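Local coordinates for protein Bacint_00347 (Bacteroides intestinalis DSM 17393, PDB 5MUM) that is a glycoside hydrolase with a beta-propeller fold, probably acting as a rhamnosidase, at residues V31-S36 with P422-V427. Sequence-based numbering, arbitrary orientation. Where two conformers were deposited one is given.
Sequences VGNGYS and PQPVYV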
loop_
_atom_site.group_PDB
_atom_site.type_symbol
_atom_site.label_atom_id
_atom_site.label_comp_id
_atom_site.label_asym_id
_atom_site.label_seq_id
_atom_site.Cartn_x
_atom_site.Cartn_y
_atom_site.Cartn_z
ATOM N N VAL A 31 9.763 -12.465 13.890
ATOM C CA VAL A 31 8.396 -12.848 14.148
ATOM C C VAL A 31 8.271 -14.355 14.024
ATOM O O VAL A 31 7.931 -15.047 14.987
ATOM C CB VAL A 31 7.425 -12.145 13.186
ATOM C CG1 VAL A 31 5.987 -12.541 13.490
ATOM C CG2 VAL A 31 7.607 -10.638 13.269
ATOM N N GLY A 32 8.534 -14.875 12.836
ATOM C CA GLY A 32 8.323 -16.291 12.549
ATOM C C GLY A 32 8.556 -16.513 11.076
ATOM O O GLY A 32 8.642 -15.541 10.303
ATOM N N ASN A 33 8.636 -17.775 10.665
ATOM C CA ASN A 33 8.972 -18.102 9.291
ATOM C C ASN A 33 7.760 -17.939 8.393
ATOM O O ASN A 33 6.655 -18.358 8.752
ATOM C CB ASN A 33 9.521 -19.517 9.186
ATOM C CG ASN A 33 10.944 -19.657 9.726
ATOM O OD1 ASN A 33 11.671 -18.688 9.948
ATOM N ND2 ASN A 33 11.364 -20.910 9.887
ATOM N N GLY A 34 7.963 -17.302 7.238
ATOM C CA GLY A 34 6.913 -17.121 6.261
ATOM C C GLY A 34 7.273 -17.677 4.907
ATOM O O GLY A 34 8.446 -17.931 4.598
ATOM N N TYR A 35 6.255 -17.849 4.098
ATOM C CA TYR A 35 6.439 -18.269 2.728
ATOM C C TYR A 35 7.383 -17.303 2.011
ATOM O O TYR A 35 7.254 -16.071 2.156
ATOM C CB TYR A 35 5.101 -18.261 2.024
ATOM C CG TYR A 35 5.135 -18.953 0.724
ATOM C CD1 TYR A 35 5.149 -20.358 0.661
ATOM C CD2 TYR A 35 5.146 -18.233 -0.457
ATOM C CE1 TYR A 35 5.183 -21.012 -0.568
ATOM C CE2 TYR A 35 5.187 -18.868 -1.676
ATOM C CZ TYR A 35 5.190 -20.245 -1.726
ATOM O OH TYR A 35 5.192 -20.840 -2.952
ATOM N N SER A 36 8.310 -17.851 1.242
ATOM C CA SER A 36 9.369 -17.054 0.593
ATOM C C SER A 36 9.533 -17.271 -0.908
ATOM O O SER A 36 10.311 -16.554 -1.534
ATOM C CB SER A 36 10.687 -17.415 1.242
ATOM O OG SER A 36 10.940 -18.776 0.989
ATOM N N PRO A 422 11.251 -21.377 3.676
ATOM C CA PRO A 422 10.612 -20.282 4.388
ATOM C C PRO A 422 11.642 -19.419 5.093
ATOM O O PRO A 422 12.605 -19.940 5.659
ATOM C CB PRO A 422 9.756 -21.006 5.416
ATOM C CG PRO A 422 9.327 -22.230 4.692
ATOM C CD PRO A 422 10.562 -22.655 3.943
ATOM N N GLN A 423 11.480 -18.108 5.019
ATOM C CA GLN A 423 12.450 -17.201 5.558
ATOM C C GLN A 423 11.786 -16.456 6.678
ATOM O O GLN A 423 10.575 -16.215 6.636
ATOM C CB GLN A 423 12.991 -16.234 4.507
ATOM C CG GLN A 423 13.739 -16.891 3.373
ATOM C CD GLN A 423 15.005 -17.614 3.849
ATOM O OE1 GLN A 423 15.786 -17.033 4.582
ATOM N NE2 GLN A 423 15.195 -18.861 3.431
ATOM N N PRO A 424 12.566 -16.098 7.701
ATOM C CA PRO A 424 11.996 -15.361 8.805
ATOM C C PRO A 424 11.359 -14.032 8.373
ATOM O O PRO A 424 11.958 -13.263 7.597
ATOM C CB PRO A 424 13.191 -15.061 9.689
ATOM C CG PRO A 424 14.267 -16.026 9.295
ATOM C CD PRO A 424 13.980 -16.486 7.923
ATOM N N VAL A 425 10.167 -13.786 8.898
ATOM C CA VAL A 425 9.537 -12.471 8.879
ATOM C C VAL A 425 10.080 -11.649 10.031
ATOM O O VAL A 425 10.171 -12.128 11.165
ATOM C CB VAL A 425 8.004 -12.614 8.980
ATOM C CG1 VAL A 425 7.302 -11.267 9.132
ATOM C CG2 VAL A 425 7.484 -13.352 7.763
ATOM N N TYR A 426 10.448 -10.407 9.749
ATOM C CA TYR A 426 10.884 -9.474 10.770
ATOM C C TYR A 426 10.034 -8.240 10.751
ATOM O O TYR A 426 9.487 -7.873 9.709
ATOM C CB TYR A 426 12.310 -9.016 10.511
ATOM C CG TYR A 426 13.345 -10.095 10.478
ATOM C CD1 TYR A 426 13.940 -10.556 11.656
ATOM C CD2 TYR A 426 13.762 -10.643 9.262
ATOM C CE1 TYR A 426 14.924 -11.541 11.626
ATOM C CE2 TYR A 426 14.722 -11.627 9.224
ATOM C CZ TYR A 426 15.293 -12.073 10.403
ATOM O OH TYR A 426 16.246 -13.034 10.322
ATOM N N VAL A 427 9.945 -7.577 11.890
ATOM C CA VAL A 427 9.603 -6.172 11.907
ATOM C C VAL A 427 10.916 -5.449 12.082
ATOM O O VAL A 427 11.640 -5.706 13.039
ATOM C CB VAL A 427 8.635 -5.799 13.029
ATOM C CG1 VAL A 427 8.398 -4.290 13.051
ATOM C CG2 VAL A 427 7.341 -6.564 12.830
#
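Val425 answers two residues of the neighbouring strand at once: its O accepts from Val31 N at 2.8 Å, while its N donates to Gly32 O at 2.7 Å. Two residues set against one make a beta bulge in strand 27-34, where Val31 takes a near-helical backbone (phi -107°, psi -62°). Past it the antiparallel register resumes. Gly34 and Gln423 form a hydrogen-bonded pair, Gly34 N reaching Gln423 O at 2.9 Å and Gln423 N returning a bent bond to Gly34 O at 3.1 Å; Gln407 NE2 gives Gln423 O a second donor.

The apolar contacts centre on the valines. Val425 puts CG1, anti to the backbone N (chi1 173°), against Val31 CB (4.1 Å); CG2 then falls 4.0 Å from Gly34 N, where a beta carbon on Gly34 would collide with it. Ile59 and Tyr61 of strand 56-62 pack on both valines. Replacing Val425 with an alanine would probably open a gap beside Val31 and Gly34 and weaken the packing on strand 56-62. At the far end Ser36 CB meets Gln423 CG at 3.8 Å.

Among polar side chains, Asn33 OD1 lies midway along, in van der Waals contact with Pro424 CA (3.5 Å), and Gln423 NE2 hydrogen-bonds to Ala421 O.

Strand 27-34 thus edges a sheet otherwise built from C-terminal strands, consistent with the Velcro closure of a propeller: backbone bonds join the chain's two ends, while Val31 and the buried Val425 share an apolar face.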